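Local coordinates for possible substrate binding protein of ABC transporter system (Rhodopseudomonas palustris, PDB 3N0X), which probably binds a branched-chain amino acid or a related substrate outside the cytoplasmic membrane and delivers it to an ABC transporter, at residues A[65-68]-A[69-73]; A[188-191]-A[192-195]. One frame throughout, in Å; residues are numbered along the deposited sequence.

How the contacts relate
Contact 1 comes first along the chain and contact 2 well after it, each a local turn of a single helix. Helix 58-70 carries the first; it connects strands 45-53 and 76-79, which flank strand 5-11 in a mixed sheet. Helix 186-196 carries the second and connects strands 171-178 and 202-207, which flank strand 142-149 in a parallel sheet. The two helices thus make topologically matching beta-alpha-beta crossovers in different lobes, consistent with the two-lobed fold of leucine-binding proteins. The contact centres lie 53 Å apart, on opposite sides of the chain's centre, and their nearest atoms are about 40 Å apart; each helix packs on the sheet of its own lobe.

Contact 1: residues A[65-68]-A[69-73]; sequences LAEA and YQDDG
The ring of Y69 has L65 CD1 over one face, a CH-pi contact 3.9 Å from the ring centroid and 29° off the normal. L65 swings CG away from its backbone N (chi1 -180°), and the Y69 ring reaches back along the helix to meet it, so that L65 CD1 stands 3.5 Å from Y69 CE2. At the far end of the ring, Y69 OH is hydrogen-bonded to I99 O, while A77 and N96 also touch the tyrosine. With an alanine here, L65 would probably lose the ring under its methyl and I99 O its hydroxyl partner, opening a gap between helix 58-70 and strand 76-79.

On the polar side, the carboxylates of E67 and D72 both make salt bridges with K52. Their E67 OE1 and D72 OD2 atoms are 4.6 Å apart, and the shared lysine probably offsets the repulsion between the like charges.

The bonding pattern changes as the helix runs out. Y69, Q70 and D71 N keep the i to i+4 pattern to L65, A66 and E67 O, but E67 O, 2.9 Å from D71 N, also takes D72 N at 3.1 Å. This i+5 bond is consistent with a wider last turn. G73 follows with positive phi, a conformation that favours glycine: a helix C-terminus followed by a positive-phi glycine, within a beta-alpha-beta crossover of the periplasmic binding protein fold.

Contact 2: residues A[188-191]-A[192-195]; sequences VGQR and LFDA
F193 lays its ring directly against the backbone of the preceding turn: G189 O sits 3.2 Å above the ring plane of F193, offset toward the rim. The same carbonyl oxygen accepts the hydrogen bond from F193 N at 2.9 Å; its closeness to the ring is packing, not a second bond. Keeping CG beside the backbone N (chi1 -63°) folds the F193 ring back over that oxygen. This is the tight, buried side of the helix. L192 belongs to it as well, with L192 N bonded to V188 O and its CG packed 3.3 Å from V188 O. The side chains of V188 and L192 meet more loosely, CG2 of the valine to CD1 of the leucine being 4.2 Å, but both turn onto the parallel sheet, where they touch L147 and E176.

The solvent side is polar: R191 and D194 are exposed and Q190 partly so. Q190 bends beyond CG and brings NE2 to D194 OD1 at 3.0 Å, with an N-H...O angle of 157°. The oxygen lies in the amide plane, yet the donor comes from above the carboxylate plane; the two flat groups are turned 52° apart. Q190 NE2 also bonds Y227 OH, and D194 OD1 has a salt bridge to K197. Nearby, R191 doubles back to lay one guanidinium face 3.7 Å over V188 CA and pairs its NH2 with E176 of strand 171-178.

D194 CG is only 3.2 Å from Q190 O, and its carboxylate lies near the C-terminal end of the helix, where negative charge is generally unfavourable. The Q190 amide and K197 probably compensate, leaving an amphipathic helix that buries its apolar residues and whose charged R191 and D194 both have partners of opposite charge.

Contact 1: residues A[65-68]-A[69-73]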
ATOM      1  N   LEU A  65      -0.876 -10.140  19.845  1.00 17.52           N
ATOM      2  CA  LEU A  65      -0.843  -8.712  20.131  1.00 15.63           C
ATOM      3  C   LEU A  65      -1.136  -8.429  21.605  1.00 16.47           C
ATOM      4  O   LEU A  65      -0.496  -7.587  22.213  1.00 16.79           O
ATOM      5  CB  LEU A  65      -1.811  -7.934  19.235  1.00 16.05           C
ATOM      6  CG  LEU A  65      -1.863  -6.417  19.444  1.00 16.14           C
ATOM      7  CD1 LEU A  65      -0.458  -5.783  19.259  1.00 17.51           C
ATOM      8  CD2 LEU A  65      -2.897  -5.738  18.518  1.00 16.35           C
ATOM      9  N   ALA A  66      -2.127  -9.128  22.155  1.00 18.51           N
ATOM     10  CA  ALA A  66      -2.409  -9.019  23.569  1.00 19.91           C
ATOM     11  C   ALA A  66      -1.188  -9.401  24.394  1.00 19.44           C
ATOM     12  O   ALA A  66      -0.807  -8.716  25.334  1.00 20.62           O
ATOM     13  CB  ALA A  66      -3.618  -9.898  23.946  1.00 19.91           C
ATOM     14  N   GLU A  67      -0.554 -10.503  24.015  1.00 19.68           N
ATOM     15  CA  GLU A  67       0.661 -10.928  24.696  1.00 21.65           C
ATOM     16  C   GLU A  67       1.767  -9.867  24.622  1.00 20.04           C
ATOM     17  O   GLU A  67       2.498  -9.625  25.592  1.00 21.53           O
ATOM     18  CB  GLU A  67       1.161 -12.250  24.107  1.00 22.61           C
ATOM     19  CG  GLU A  67       2.357 -12.814  24.854  1.00 30.75           C
ATOM     20  CD  GLU A  67       2.744 -14.204  24.374  1.00 38.56           C
ATOM     21  OE1 GLU A  67       3.448 -14.306  23.344  1.00 41.73           O
ATOM     22  OE2 GLU A  67       2.368 -15.186  25.055  1.00 44.50           O
ATOM     23  N   ALA A  68       1.881  -9.212  23.478  1.00 19.25           N
ATOM     24  CA  ALA A  68       2.874  -8.160  23.312  1.00 18.42           C
ATOM     25  C   ALA A  68       2.664  -7.018  24.273  1.00 18.99           C
ATOM     26  O   ALA A  68       3.611  -6.539  24.879  1.00 20.99           O
ATOM     27  CB  ALA A  68       2.886  -7.652  21.866  1.00 18.14           C
ATOM     28  N   TYR A  69       1.432  -6.550  24.373  1.00 18.50           N
ATOM     29  CA  TYR A  69       1.110  -5.459  25.260  1.00 18.79           C
ATOM     30  C   TYR A  69       1.167  -5.824  26.739  1.00 21.29           C
ATOM     31  O   TYR A  69       1.577  -5.013  27.569  1.00 25.11           O
ATOM     32  CB  TYR A  69      -0.281  -4.947  24.944  1.00 19.82           C
ATOM     33  CG  TYR A  69      -0.446  -4.220  23.614  1.00 16.37           C
ATOM     34  CD1 TYR A  69       0.532  -3.324  23.122  1.00 17.19           C
ATOM     35  CD2 TYR A  69      -1.622  -4.364  22.879  1.00 17.52           C
ATOM     36  CE1 TYR A  69       0.316  -2.646  21.922  1.00 17.18           C
ATOM     37  CE2 TYR A  69      -1.839  -3.706  21.713  1.00 17.09           C
ATOM     38  CZ  TYR A  69      -0.882  -2.845  21.221  1.00 16.56           C
ATOM     39  OH  TYR A  69      -1.127  -2.192  20.040  1.00 18.62           O
ATOM     40  N   GLN A  70       0.711  -7.023  27.060  1.00 21.29           N
ATOM     41  CA  GLN A  70       0.528  -7.419  28.464  1.00 23.94           C
ATOM     42  C   GLN A  70       1.653  -8.195  29.149  0.50 25.74           C
ATOM     43  O   GLN A  70       1.802  -8.095  30.364  0.50 27.81           O
ATOM     44  CB  GLN A  70      -0.670  -8.352  28.580  1.00 24.06           C
ATOM     45  CG  GLN A  70      -1.988  -7.620  28.295  1.00 27.10           C
ATOM     46  CD  GLN A  70      -3.156  -8.546  28.044  1.00 32.27           C
ATOM     47  OE1 GLN A  70      -3.076  -9.745  28.295  1.00 35.46           O
ATOM     48  NE2 GLN A  70      -4.252  -7.991  27.539  1.00 33.00           N
ATOM     49  N   ASP A  71       2.337  -9.062  28.412  0.50 26.13           N
ATOM     50  CA  ASP A  71       3.437  -9.859  28.955  1.00 27.40           C
ATOM     51  C   ASP A  71       4.777  -9.215  28.596  1.00 29.86           C
ATOM     52  O   ASP A  71       5.671  -9.087  29.444  1.00 30.17           O
ATOM     53  CB  ASP A  71       3.431 -11.284  28.402  1.00 28.02           C
ATOM     54  CG  ASP A  71       2.269 -12.104  28.916  1.00 35.08           C
ATOM     55  OD1 ASP A  71       1.143 -11.556  29.007  1.00 43.00           O
ATOM     56  OD2 ASP A  71       2.480 -13.290  29.248  1.00 42.95           O
ATOM     57  N   ASP A  72       4.919  -8.809  27.336  1.00 28.45           N
ATOM     58  CA  ASP A  72       6.178  -8.214  26.879  1.00 28.80           C
ATOM     59  C   ASP A  72       6.280  -6.753  27.251  1.00 27.79           C
ATOM     60  O   ASP A  72       7.347  -6.168  27.133  1.00 32.74           O
ATOM     61  CB  ASP A  72       6.325  -8.390  25.363  1.00 28.45           C
ATOM     62  CG  ASP A  72       6.333  -9.843  24.938  1.00 30.19           C
ATOM     63  OD1 ASP A  72       7.079 -10.612  25.558  1.00 44.17           O
ATOM     64  OD2 ASP A  72       5.601 -10.247  24.013  1.00 30.53           O
ATOM     65  N   GLY A  73       5.180  -6.130  27.651  1.00 25.47           N
ATOM     66  CA  GLY A  73       5.201  -4.719  28.015  1.00 24.84           C
ATOM     67  C   GLY A  73       5.518  -3.796  26.834  1.00 26.71           C
ATOM     68  O   GLY A  73       6.051  -2.687  27.028  1.00 26.78           O
TER

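Contact 2: residues A[188-191]-A[192-195]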
ATOM      1  N   VAL A 188     -16.244 -11.018 -21.635  1.00 18.63           N
ATOM      2  CA  VAL A 188     -16.137  -9.705 -20.977  1.00 16.77           C
ATOM      3  C   VAL A 188     -15.175  -8.776 -21.770  1.00 17.95           C
ATOM      4  O   VAL A 188     -15.425  -7.579 -21.882  1.00 17.75           O
ATOM      5  CB  VAL A 188     -15.768  -9.795 -19.477  1.00 15.14           C
ATOM      6  CG1 VAL A 188     -14.357 -10.255 -19.241  1.00 18.23           C
ATOM      7  CG2 VAL A 188     -15.940  -8.404 -18.781  1.00 15.60           C
ATOM      8  N   GLY A 189     -14.100  -9.353 -22.315  1.00 18.63           N
ATOM      9  CA  GLY A 189     -13.120  -8.611 -23.109  1.00 18.58           C
ATOM     10  C   GLY A 189     -13.802  -7.962 -24.295  1.00 18.21           C
ATOM     11  O   GLY A 189     -13.599  -6.778 -24.561  1.00 17.39           O
ATOM     12  N   GLN A 190     -14.614  -8.735 -25.004  1.00 17.63           N
ATOM     13  CA  GLN A 190     -15.346  -8.203 -26.144  1.00 18.56           C
ATOM     14  C   GLN A 190     -16.332  -7.096 -25.746  1.00 19.26           C
ATOM     15  O   GLN A 190     -16.444  -6.090 -26.452  1.00 19.49           O
ATOM     16  CB  GLN A 190     -16.011  -9.305 -26.976  1.00 20.31           C
ATOM     17  CG  GLN A 190     -16.368  -8.793 -28.363  1.00 23.90           C
ATOM     18  CD  GLN A 190     -15.145  -8.410 -29.204  1.00 24.20           C
ATOM     19  OE1 GLN A 190     -14.179  -9.160 -29.304  1.00 29.92           O
ATOM     20  NE2 GLN A 190     -15.184  -7.209 -29.789  1.00 27.04           N
ATOM     21  N   ARG A 191     -16.997  -7.246 -24.601  1.00 17.93           N
ATOM     22  CA  ARG A 191     -17.896  -6.188 -24.131  1.00 18.33           C
ATOM     23  C   ARG A 191     -17.118  -4.907 -23.869  1.00 17.56           C
ATOM     24  O   ARG A 191     -17.574  -3.800 -24.200  1.00 18.25           O
ATOM     25  CB  ARG A 191     -18.680  -6.610 -22.882  1.00 18.67           C
ATOM     26  CG  ARG A 191     -19.646  -7.791 -23.148  1.00 21.19           C
ATOM     27  CD  ARG A 191     -20.689  -7.887 -22.053  1.00 24.18           C
ATOM     28  NE  ARG A 191     -20.142  -8.189 -20.730  1.00 21.28           N
ATOM     29  CZ  ARG A 191     -19.885  -9.420 -20.288  1.00 22.03           C
ATOM     30  NH1 ARG A 191     -20.088 -10.466 -21.086  1.00 23.27           N
ATOM     31  NH2 ARG A 191     -19.405  -9.614 -19.062  1.00 23.40           N
ATOM     32  N   LEU A 192     -15.959  -5.048 -23.233  1.00 15.32           N
ATOM     33  CA  LEU A 192     -15.108  -3.890 -22.955  1.00 13.60           C
ATOM     34  C   LEU A 192     -14.628  -3.238 -24.238  1.00 14.89           C
ATOM     35  O   LEU A 192     -14.678  -2.011 -24.390  1.00 15.97           O
ATOM     36  CB  LEU A 192     -13.924  -4.308 -22.066  1.00 14.00           C
ATOM     37  CG  LEU A 192     -14.269  -4.730 -20.635  1.00 13.32           C
ATOM     38  CD1 LEU A 192     -13.111  -5.512 -20.047  1.00 15.11           C
ATOM     39  CD2 LEU A 192     -14.598  -3.518 -19.752  1.00 15.99           C
ATOM     40  N   PHE A 193     -14.174  -4.052 -25.178  1.00 15.18           N
ATOM     41  CA  PHE A 193     -13.719  -3.504 -26.463  1.00 16.49           C
ATOM     42  C   PHE A 193     -14.872  -2.819 -27.183  1.00 17.41           C
ATOM     43  O   PHE A 193     -14.710  -1.701 -27.710  1.00 17.30           O
ATOM     44  CB  PHE A 193     -13.169  -4.595 -27.383  1.00 17.67           C
ATOM     45  CG  PHE A 193     -11.958  -5.294 -26.878  1.00 17.55           C
ATOM     46  CD1 PHE A 193     -11.167  -4.783 -25.881  1.00 16.08           C
ATOM     47  CD2 PHE A 193     -11.582  -6.498 -27.451  1.00 19.04           C
ATOM     48  CE1 PHE A 193     -10.048  -5.444 -25.444  1.00 20.00           C
ATOM     49  CE2 PHE A 193     -10.450  -7.164 -27.004  1.00 22.38           C
ATOM     50  CZ  PHE A 193      -9.683  -6.637 -26.015  1.00 23.24           C
ATOM     51  N   ASP A 194     -16.042  -3.466 -27.208  1.00 18.39           N
ATOM     52  CA  ASP A 194     -17.205  -2.868 -27.891  1.00 19.18           C
ATOM     53  C   ASP A 194     -17.662  -1.556 -27.248  1.00 18.68           C
ATOM     54  O   ASP A 194     -18.093  -0.625 -27.955  1.00 19.67           O
ATOM     55  CB  ASP A 194     -18.367  -3.850 -28.002  1.00 20.65           C
ATOM     56  CG  ASP A 194     -18.070  -4.988 -28.972  1.00 24.96           C
ATOM     57  OD1 ASP A 194     -17.068  -4.933 -29.747  1.00 26.08           O
ATOM     58  OD2 ASP A 194     -18.838  -5.970 -28.944  1.00 29.39           O
ATOM     59  N   ALA A 195     -17.510  -1.448 -25.927  1.00 17.41           N
ATOM     60  CA  ALA A 195     -17.826  -0.228 -25.199  1.00 16.56           C
ATOM     61  C   ALA A 195     -16.893   0.966 -25.478  1.00 17.46           C
ATOM     62  O   ALA A 195     -17.232   2.108 -25.159  1.00 19.91           O
ATOM     63  CB  ALA A 195     -17.837  -0.499 -23.677  1.00 18.35           C
TER